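Local structure of uncharacterized hypothetical protein (Parabacteroides merdae, 4EI0) at residues N71-N76 / D81-V86; L110-I115 / F127-K132; M153-S158 / L245-Y250. The protein is of unknown function, a member of the DUF4466 family whose chain is rich in antiparallel beta sheet and assembles with a second copy. All coordinates share one frame; numbering follows the deposited sequence.

Interaction 1: residues N71-N76 / D81-V86; sequences NSYYTN and DIPVKV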
loop_
_atom_site.group_PDB
_atom_site.type_symbol
_atom_site.label_atom_id
_atom_site.label_comp_id
_atom_site.label_asym_id
_atom_site.label_seq_id
_atom_site.Cartn_x
_atom_site.Cartn_y
_atom_site.Cartn_z
ATOM N N ASN B 71 8.385 -9.408 0.188
ATOM C CA ASN B 71 7.735 -8.143 -0.101
ATOM C C ASN B 71 6.331 -8.120 0.428
ATOM O O ASN B 71 5.630 -9.078 0.292
ATOM C CB ASN B 71 7.682 -7.849 -1.580
ATOM C CG ASN B 71 9.055 -7.714 -2.174
ATOM O OD1 ASN B 71 9.694 -6.672 -2.094
ATOM N ND2 ASN B 71 9.499 -8.761 -2.804
ATOM N N SER B 72 5.928 -7.019 1.031
ATOM C CA SER B 72 4.525 -6.830 1.297
ATOM C C SER B 72 3.943 -6.224 0.047
ATOM O O SER B 72 4.534 -5.361 -0.560
ATOM C CB SER B 72 4.270 -5.930 2.504
ATOM O OG SER B 72 2.911 -5.549 2.555
ATOM N N TYR B 73 2.771 -6.719 -0.338
ATOM C CA TYR B 73 2.051 -6.278 -1.527
ATOM C C TYR B 73 0.945 -5.356 -1.075
ATOM O O TYR B 73 -0.037 -5.826 -0.569
ATOM C CB TYR B 73 1.498 -7.519 -2.283
ATOM C CG TYR B 73 2.665 -8.244 -2.963
ATOM C CD1 TYR B 73 3.104 -7.846 -4.226
ATOM C CD2 TYR B 73 3.369 -9.224 -2.310
ATOM C CE1 TYR B 73 4.207 -8.444 -4.808
ATOM C CE2 TYR B 73 4.467 -9.821 -2.879
ATOM C CZ TYR B 73 4.882 -9.417 -4.140
ATOM O OH TYR B 73 6.015 -9.962 -4.692
ATOM N N TYR B 74 1.134 -4.048 -1.263
ATOM C CA TYR B 74 0.142 -3.028 -1.020
ATOM C C TYR B 74 -0.585 -2.798 -2.381
ATOM O O TYR B 74 -0.106 -3.231 -3.417
ATOM C CB TYR B 74 0.814 -1.722 -0.459
ATOM C CG TYR B 74 1.526 -1.961 0.867
ATOM C CD1 TYR B 74 0.800 -2.147 2.042
ATOM C CD2 TYR B 74 2.894 -2.087 0.925
ATOM C CE1 TYR B 74 1.425 -2.405 3.242
ATOM C CE2 TYR B 74 3.528 -2.351 2.124
ATOM C CZ TYR B 74 2.786 -2.480 3.282
ATOM O OH TYR B 74 3.425 -2.865 4.443
ATOM N N THR B 75 -1.776 -2.251 -2.364
ATOM C CA THR B 75 -2.538 -2.049 -3.605
ATOM C C THR B 75 -2.647 -0.577 -3.854
ATOM O O THR B 75 -2.972 0.137 -2.938
ATOM C CB THR B 75 -3.964 -2.606 -3.471
ATOM O OG1 THR B 75 -3.901 -4.001 -3.196
ATOM C CG2 THR B 75 -4.748 -2.418 -4.753
ATOM N N ASN B 76 -2.391 -0.106 -5.071
ATOM C CA ASN B 76 -2.626 1.311 -5.383
ATOM C C ASN B 76 -4.141 1.555 -5.602
ATOM O O ASN B 76 -4.962 0.646 -5.383
ATOM C CB ASN B 76 -1.767 1.762 -6.579
ATOM C CG ASN B 76 -2.100 1.007 -7.863
ATOM O OD1 ASN B 76 -3.153 0.385 -7.986
ATOM N ND2 ASN B 76 -1.196 1.057 -8.822
ATOM N N ASP B 81 -0.612 -4.215 -7.704
ATOM C CA ASP B 81 0.275 -4.479 -6.556
ATOM C C ASP B 81 1.434 -3.511 -6.472
ATOM O O ASP B 81 1.976 -3.104 -7.494
ATOM C CB ASP B 81 0.845 -5.859 -6.701
ATOM C CG ASP B 81 -0.219 -6.932 -6.535
ATOM O OD1 ASP B 81 -1.249 -6.673 -5.843
ATOM O OD2 ASP B 81 -0.005 -8.022 -7.109
ATOM N N ILE B 82 1.774 -3.090 -5.261
ATOM C CA ILE B 82 3.031 -2.389 -5.019
ATOM C C ILE B 82 3.841 -3.236 -4.035
ATOM O O ILE B 82 3.490 -3.285 -2.865
ATOM C CB ILE B 82 2.843 -0.977 -4.430
ATOM C CG1 ILE B 82 1.914 -0.105 -5.270
ATOM C CG2 ILE B 82 4.207 -0.284 -4.342
ATOM C CD1 ILE B 82 1.437 1.131 -4.509
ATOM N N PRO B 83 4.851 -3.982 -4.511
ATOM C CA PRO B 83 5.718 -4.702 -3.618
ATOM C C PRO B 83 6.713 -3.727 -2.926
ATOM O O PRO B 83 7.274 -2.843 -3.589
ATOM C CB PRO B 83 6.443 -5.683 -4.535
ATOM C CG PRO B 83 6.427 -5.050 -5.854
ATOM C CD PRO B 83 5.213 -4.191 -5.931
ATOM N N VAL B 84 6.838 -3.891 -1.615
ATOM C CA VAL B 84 7.754 -3.128 -0.769
ATOM C C VAL B 84 8.508 -4.158 0.046
ATOM O O VAL B 84 7.911 -5.016 0.742
ATOM C CB VAL B 84 7.009 -2.129 0.161
ATOM C CG1 VAL B 84 8.023 -1.399 1.065
ATOM C CG2 VAL B 84 6.159 -1.187 -0.656
ATOM N N LYS B 85 9.817 -4.128 -0.018
ATOM C CA LYS B 85 10.644 -5.230 0.599
ATOM C C LYS B 85 10.826 -4.940 2.080
ATOM O O LYS B 85 11.753 -4.275 2.500
ATOM C CB LYS B 85 12.001 -5.395 -0.117
ATOM C CG LYS B 85 12.885 -6.553 0.390
ATOM C CD LYS B 85 13.565 -7.350 -0.717
ATOM C CE LYS B 85 14.682 -8.264 -0.183
ATOM N NZ LYS B 85 15.942 -8.259 -0.992
ATOM N N VAL B 86 9.929 -5.497 2.883
ATOM C CA VAL B 86 9.840 -5.149 4.294
ATOM C C VAL B 86 10.429 -6.209 5.204
ATOM O O VAL B 86 10.562 -5.994 6.405
ATOM C CB VAL B 86 8.383 -4.869 4.714
ATOM C CG1 VAL B 86 7.824 -3.604 4.021
ATOM C CG2 VAL B 86 7.524 -6.065 4.439
#
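Tyr73 and Pro83 face each other as a non-hydrogen-bonded pair of an antiparallel beta hairpin, the phenol slanting across the pyrrolidine with Tyr73 CE1 3.6 Å from Pro83 CB. Asp81 meets the same ring at its edge, its CB 3.9 Å from Tyr73 CD1 and its carboxylate plane turned 68° from the ring; Asp81 OD2 forms a salt bridge with Arg111, which also makes a cation-pi contact with the Tyr73 ring. The phenol reaches this place because CG of Tyr73 stands anti to its own carbonyl carbon (chi1 -73°), while its hydroxyl is held by Asp69. Were Tyr73 reduced to an alanine, Pro83 and the Asp81 methylene would probably lose their aromatic neighbour and Asp69 its hydroxyl mate. On the face that carries Ser72, Tyr74, Ile82 and Val84, the edge of the Tyr74 ring receives Val84, with Tyr74 CD2 3.7 Å from Val84 CG2. Ser72 and Val84, then Tyr74 and Ile82, exchange paired backbone bonds, the shortest from Ile82 N to Tyr74 O at 2.6 Å. The hairpin thus spends its apolar groups on dimerisation: Tyr74, Ile82 and Val84 pack on the second subunit, to which the backbone of outermost strand 81-85 also bonds through Pro83 O and Lys85.

Interaction 2: residues L110-I115 / F127-K132; sequences LRYYYI and FSFSVK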
loop_
_atom_site.group_PDB
_atom_site.type_symbol
_atom_site.label_atom_id
_atom_site.label_comp_id
_atom_site.label_asym_id
_atom_site.label_seq_id
_atom_site.Cartn_x
_atom_site.Cartn_y
_atom_site.Cartn_z
ATOM N N LEU B 110 1.776 -10.634 3.026
ATOM C CA LEU B 110 2.889 -11.417 2.540
ATOM C C LEU B 110 2.329 -12.624 1.858
ATOM O O LEU B 110 1.317 -13.166 2.311
ATOM C CB LEU B 110 3.792 -11.889 3.674
ATOM C CG LEU B 110 4.555 -10.837 4.497
ATOM C CD1 LEU B 110 5.244 -11.573 5.622
ATOM C CD2 LEU B 110 5.536 -10.051 3.611
ATOM N N ARG B 111 2.979 -13.014 0.756
ATOM C CA ARG B 111 2.626 -14.229 0.011
ATOM C C ARG B 111 3.479 -15.385 0.426
ATOM O O ARG B 111 4.712 -15.277 0.478
ATOM C CB ARG B 111 2.764 -13.954 -1.452
ATOM C CG ARG B 111 1.699 -12.971 -1.901
ATOM C CD ARG B 111 1.871 -12.563 -3.338
ATOM N NE ARG B 111 0.872 -11.565 -3.632
ATOM C CZ ARG B 111 0.876 -10.798 -4.701
ATOM N NH1 ARG B 111 1.837 -10.905 -5.598
ATOM N NH2 ARG B 111 -0.070 -9.900 -4.840
ATOM N N TYR B 112 2.823 -16.490 0.779
ATOM C CA TYR B 112 3.478 -17.744 1.129
ATOM C C TYR B 112 3.206 -18.762 0.036
ATOM O O TYR B 112 2.059 -18.892 -0.435
ATOM C CB TYR B 112 2.938 -18.247 2.453
ATOM C CG TYR B 112 3.262 -19.682 2.843
ATOM C CD1 TYR B 112 4.509 -20.040 3.318
ATOM C CD2 TYR B 112 2.288 -20.660 2.814
ATOM C CE1 TYR B 112 4.800 -21.336 3.685
ATOM C CE2 TYR B 112 2.568 -21.961 3.163
ATOM C CZ TYR B 112 3.810 -22.289 3.609
ATOM O OH TYR B 112 4.069 -23.565 4.006
ATOM N N TYR B 113 4.263 -19.463 -0.342
ATOM C CA TYR B 113 4.259 -20.472 -1.383
ATOM C C TYR B 113 4.662 -21.810 -0.778
ATOM O O TYR B 113 5.775 -21.964 -0.281
ATOM C CB TYR B 113 5.239 -20.057 -2.475
ATOM C CG TYR B 113 4.821 -18.791 -3.168
ATOM C CD1 TYR B 113 3.984 -18.822 -4.272
ATOM C CD2 TYR B 113 5.271 -17.566 -2.727
ATOM C CE1 TYR B 113 3.614 -17.663 -4.919
ATOM C CE2 TYR B 113 4.910 -16.400 -3.356
ATOM C CZ TYR B 113 4.085 -16.455 -4.445
ATOM O OH TYR B 113 3.722 -15.302 -5.006
ATOM N N TYR B 114 3.723 -22.754 -0.742
ATOM C CA TYR B 114 3.983 -24.091 -0.286
ATOM C C TYR B 114 4.224 -24.929 -1.535
ATOM O O TYR B 114 3.336 -25.013 -2.387
ATOM C CB TYR B 114 2.786 -24.634 0.446
ATOM C CG TYR B 114 2.865 -26.054 0.886
ATOM C CD1 TYR B 114 3.565 -26.400 2.023
ATOM C CD2 TYR B 114 2.177 -27.064 0.225
ATOM C CE1 TYR B 114 3.601 -27.712 2.493
ATOM C CE2 TYR B 114 2.202 -28.390 0.691
ATOM C CZ TYR B 114 2.924 -28.713 1.799
ATOM O OH TYR B 114 2.972 -29.976 2.277
ATOM N N ILE B 115 5.399 -25.559 -1.643
ATOM C CA ILE B 115 5.680 -26.443 -2.799
ATOM C C ILE B 115 5.275 -27.850 -2.331
ATOM O O ILE B 115 5.792 -28.344 -1.357
ATOM C CB ILE B 115 7.132 -26.389 -3.260
ATOM C CG1 ILE B 115 7.601 -24.957 -3.540
ATOM C CG2 ILE B 115 7.306 -27.174 -4.571
ATOM C CD1 ILE B 115 6.809 -24.217 -4.608
ATOM N N PHE B 127 -2.737 -25.716 7.329
ATOM C CA PHE B 127 -1.787 -24.657 7.593
ATOM C C PHE B 127 -2.197 -23.793 8.794
ATOM O O PHE B 127 -3.361 -23.413 8.935
ATOM C CB PHE B 127 -1.691 -23.770 6.373
ATOM C CG PHE B 127 -1.208 -24.470 5.150
ATOM C CD1 PHE B 127 0.137 -24.575 4.891
ATOM C CD2 PHE B 127 -2.104 -25.058 4.281
ATOM C CE1 PHE B 127 0.581 -25.264 3.781
ATOM C CE2 PHE B 127 -1.666 -25.720 3.132
ATOM C CZ PHE B 127 -0.319 -25.794 2.878
ATOM N N SER B 128 -1.219 -23.469 9.629
ATOM C CA SER B 128 -1.405 -22.521 10.721
ATOM C C SER B 128 -0.468 -21.336 10.565
ATOM O O SER B 128 0.761 -21.471 10.680
ATOM C CB SER B 128 -1.190 -23.227 12.058
ATOM O OG SER B 128 -1.429 -22.267 13.094
ATOM N N PHE B 129 -1.050 -20.188 10.242
ATOM C CA PHE B 129 -0.292 -18.924 10.043
ATOM C C PHE B 129 -0.318 -18.144 11.349
ATOM O O PHE B 129 -1.329 -18.176 12.073
ATOM C CB PHE B 129 -0.934 -18.028 8.988
ATOM C CG PHE B 129 -0.947 -18.602 7.589
ATOM C CD1 PHE B 129 -1.866 -19.555 7.221
ATOM C CD2 PHE B 129 0.020 -18.226 6.662
ATOM C CE1 PHE B 129 -1.867 -20.083 5.950
ATOM C CE2 PHE B 129 0.021 -18.762 5.394
ATOM C CZ PHE B 129 -0.927 -19.688 5.035
ATOM N N SER B 130 0.773 -17.455 11.664
ATOM C CA SER B 130 0.811 -16.637 12.894
ATOM C C SER B 130 1.750 -15.472 12.733
ATOM O O SER B 130 2.594 -15.438 11.808
ATOM C CB SER B 130 1.221 -17.476 14.089
ATOM O OG SER B 130 2.475 -18.085 13.872
ATOM N N VAL B 131 1.560 -14.479 13.594
ATOM C CA VAL B 131 2.215 -13.182 13.514
ATOM C C VAL B 131 2.553 -12.686 14.935
ATOM O O VAL B 131 1.802 -12.944 15.865
ATOM C CB VAL B 131 1.341 -12.126 12.753
ATOM C CG1 VAL B 131 -0.055 -12.000 13.372
ATOM C CG2 VAL B 131 2.041 -10.769 12.670
ATOM N N LYS B 132 3.671 -11.986 15.071
ATOM C CA LYS B 132 4.051 -11.274 16.294
ATOM C C LYS B 132 4.242 -9.778 15.987
ATOM O O LYS B 132 4.804 -9.445 14.958
ATOM C CB LYS B 132 5.386 -11.819 16.835
ATOM C CG LYS B 132 5.362 -13.287 17.298
ATOM C CD LYS B 132 6.749 -13.698 17.840
ATOM C CE LYS B 132 7.078 -15.181 17.773
ATOM N NZ LYS B 132 6.896 -15.961 19.029
#
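Tyr112 and Tyr114 both swing their rings toward Phe127 and Phe129 because CG lies opposite the backbone N in each tyrosine (chi1 167° and 175°), whereas each phenylalanine carries CG opposite its carbonyl carbon. Phe127 drives its edge into one face of Tyr114 in a T-shaped stack, centroids 5.0 Å apart and planes at 84°; its CE1 comes 3.6 Å from Tyr114 CD1, and CZ also lies over that face, offset toward the rim. The same Phe127 edge meets Tyr112 at the edge of the tyrosine ring, with Phe127 CE1 3.9 Å from Tyr112 CE2. Phe129 makes the second edge-to-face pair, more offset, directing its edge toward the face of Tyr112 with centroids 5.7 Å apart and Phe129 CE2 3.9 Å from Tyr112 CD2. The backbones stay well apart, the strand axes approaching no closer than 11.3 Å, as expected of two sheets packed face to face in a beta sandwich. Phe38 and Val56, from strands 35-43 and 51-58 of the opposing sheets, add to the packing around these rings, while Tyr114 OH is satisfied by Ile60 O. No hydrogen bond joins the segments; aromatic C-H edges set against pi faces, together with dispersion, join the two sheets at this point of the buried interior.

Interaction 3: residues M153-S158 / L245-Y250; sequences MAKNLS and LSDLQY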
loop_
_atom_site.group_PDB
_atom_site.type_symbol
_atom_site.label_atom_id
_atom_site.label_comp_id
_atom_site.label_asym_id
_atom_site.label_seq_id
_atom_site.Cartn_x
_atom_site.Cartn_y
_atom_site.Cartn_z
HETATM N N MSE B 153 1.952 -34.773 -13.423
HETATM C CA MSE B 153 1.830 -33.947 -14.599
HETATM C C MSE B 153 3.190 -33.583 -15.203
HETATM O O MSE B 153 4.116 -33.226 -14.481
HETATM C CB MSE B 153 1.052 -32.676 -14.202
HETATM C CG MSE B 153 1.083 -31.691 -15.281
HETATM SE SE MSE B 153 -0.198 -30.231 -14.960
HETATM C CE MSE B 153 0.514 -29.439 -13.268
ATOM N N ALA B 154 3.306 -33.644 -16.526
ATOM C CA ALA B 154 4.557 -33.292 -17.249
ATOM C C ALA B 154 4.122 -32.387 -18.394
ATOM O O ALA B 154 3.204 -32.748 -19.144
ATOM C CB ALA B 154 5.216 -34.556 -17.768
ATOM N N LYS B 155 4.740 -31.215 -18.547
ATOM C CA LYS B 155 4.302 -30.246 -19.520
ATOM C C LYS B 155 5.350 -29.952 -20.563
ATOM O O LYS B 155 6.534 -30.056 -20.310
ATOM C CB LYS B 155 3.925 -28.933 -18.854
ATOM C CG LYS B 155 2.752 -29.024 -17.921
ATOM C CD LYS B 155 2.586 -27.725 -17.155
ATOM C CE LYS B 155 2.206 -26.589 -18.113
ATOM N NZ LYS B 155 1.658 -25.422 -17.374
ATOM N N ASN B 156 4.871 -29.616 -21.752
ATOM C CA ASN B 156 5.680 -29.129 -22.851
ATOM C C ASN B 156 6.846 -30.000 -23.187
ATOM O O ASN B 156 7.965 -29.537 -23.259
ATOM C CB ASN B 156 6.101 -27.683 -22.566
ATOM C CG ASN B 156 4.900 -26.787 -22.303
ATOM O OD1 ASN B 156 4.801 -26.157 -21.244
ATOM N ND2 ASN B 156 3.945 -26.788 -23.220
ATOM N N LEU B 157 6.568 -31.273 -23.439
ATOM C CA LEU B 157 7.586 -32.225 -23.849
ATOM C C LEU B 157 7.647 -32.312 -25.374
ATOM O O LEU B 157 6.636 -32.241 -26.046
ATOM C CB LEU B 157 7.291 -33.612 -23.284
ATOM C CG LEU B 157 7.333 -33.612 -21.762
ATOM C CD1 LEU B 157 6.324 -34.561 -21.149
ATOM C CD2 LEU B 157 8.751 -33.906 -21.309
ATOM N N SER B 158 8.841 -32.540 -25.905
ATOM C CA SER B 158 9.066 -32.571 -27.322
ATOM C C SER B 158 8.981 -33.977 -27.886
ATOM O O SER B 158 9.601 -34.903 -27.398
ATOM C CB SER B 158 10.422 -31.910 -27.634
ATOM O OG SER B 158 10.750 -32.091 -28.979
ATOM N N LEU B 245 -2.643 -27.927 -18.212
ATOM C CA LEU B 245 -1.851 -28.473 -19.310
ATOM C C LEU B 245 -1.635 -27.504 -20.480
ATOM O O LEU B 245 -0.667 -27.657 -21.218
ATOM C CB LEU B 245 -2.495 -29.776 -19.835
ATOM C CG LEU B 245 -2.534 -30.982 -18.888
ATOM C CD1 LEU B 245 -3.385 -32.037 -19.543
ATOM C CD2 LEU B 245 -1.153 -31.498 -18.610
ATOM N N SER B 246 -2.554 -26.567 -20.686
ATOM C CA SER B 246 -2.548 -25.731 -21.892
ATOM C C SER B 246 -2.328 -24.247 -21.633
ATOM O O SER B 246 -2.058 -23.487 -22.570
ATOM C CB SER B 246 -3.874 -25.884 -22.620
ATOM O OG SER B 246 -4.798 -25.011 -22.028
ATOM N N ASP B 247 -2.451 -23.823 -20.380
ATOM C CA ASP B 247 -2.262 -22.408 -20.044
ATOM C C ASP B 247 -3.112 -21.475 -20.945
ATOM O O ASP B 247 -2.645 -20.431 -21.370
ATOM C CB ASP B 247 -0.766 -22.010 -20.116
ATOM C CG ASP B 247 0.074 -22.649 -19.030
ATOM O OD1 ASP B 247 0.366 -21.974 -18.017
ATOM O OD2 ASP B 247 0.463 -23.819 -19.197
ATOM N N LEU B 248 -4.342 -21.883 -21.255
ATOM C CA LEU B 248 -5.325 -20.998 -21.903
ATOM C C LEU B 248 -6.530 -20.854 -20.980
ATOM O O LEU B 248 -7.035 -21.829 -20.452
ATOM C CB LEU B 248 -5.737 -21.505 -23.305
ATOM C CG LEU B 248 -4.661 -22.187 -24.186
ATOM C CD1 LEU B 248 -5.262 -22.568 -25.536
ATOM C CD2 LEU B 248 -3.377 -21.352 -24.354
ATOM N N GLN B 249 -6.986 -19.631 -20.756
ATOM C CA GLN B 249 -7.898 -19.396 -19.626
ATOM C C GLN B 249 -9.361 -19.795 -19.912
ATOM O O GLN B 249 -9.693 -20.153 -21.039
ATOM C CB GLN B 249 -7.827 -17.930 -19.214
ATOM C CG GLN B 249 -7.923 -16.969 -20.381
ATOM C CD GLN B 249 -7.988 -15.531 -19.910
ATOM O OE1 GLN B 249 -7.407 -14.644 -20.525
ATOM N NE2 GLN B 249 -8.677 -15.296 -18.786
ATOM N N TYR B 250 -10.217 -19.706 -18.883
ATOM C CA TYR B 250 -11.649 -20.132 -18.904
ATOM C C TYR B 250 -11.769 -21.602 -19.119
ATOM O O TYR B 250 -12.832 -22.104 -19.507
ATOM C CB TYR B 250 -12.526 -19.402 -19.944
ATOM C CG TYR B 250 -12.390 -17.909 -19.865
ATOM C CD1 TYR B 250 -12.618 -17.253 -18.658
ATOM C CD2 TYR B 250 -11.997 -17.151 -20.963
ATOM C CE1 TYR B 250 -12.462 -15.879 -18.540
ATOM C CE2 TYR B 250 -11.847 -15.771 -20.853
ATOM C CZ TYR B 250 -12.079 -15.141 -19.651
ATOM O OH TYR B 250 -11.929 -13.779 -19.542
#
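Lys155 NZ and Asp247 OD2 form a salt bridge 2.7 Å long, in which OD2 offers its syn lone pair, on the side of the other carboxylate oxygen, to the ammonium group. The two side chains cross at about a right angle, and the methylene beside the charge follows, Lys155 CE lying 3.4 Å from Asp247 OD2. A bend at chi3 of Lys155 (66°) in an otherwise extended chain turns the amine to the carboxylate. Next to this polar pair, the selenium and CG of selenomethionine Met153 lie beside Leu245, with Met153 SE 4.0 Å from Leu245 CD2. Farther out, Gln244 O also accepts from Lys155 NZ. Asp247 is the first residue beyond helix 243-246, with positive phi, and the ST turn in which Ser246 OG receives Leu248 N, 3.3 Å away, shapes the chain there. Leu245 O is held by Asn296 ND2, from strand 289-299, while Asn156 takes part in a G1 beta bulge opposite Val305. One lysine amine therefore ties the end of the short helix and the residue after it to outermost strand 152-159, a charged link on a rather exposed flank backed by one apolar contact at buried Leu245.

Interactions 1 and 2 are neighbours, with centres about 16 Å apart, and share a sheet in which strands 67-75 and 107-115 lie side by side. They touch through Arg111, whose NH2 makes its salt bridge with Asp81 OD2 at 2.9 Å and whose NH1 lies 3.5 Å from Tyr73 CE1. Leu110 CD2 adds packing 3.5 Å from Asn71 O. Thus the strand that faces the sandwich interior in interaction 2 also touches the hairpin of interaction 1, at the dimer interface, through Arg111 and Leu110. Interaction 3 stands apart on another sheet, its centre about 30 Å from that of interaction 1 and about 28 Å from that of interaction 2; its nearest atoms are about 11 Å from interaction 2.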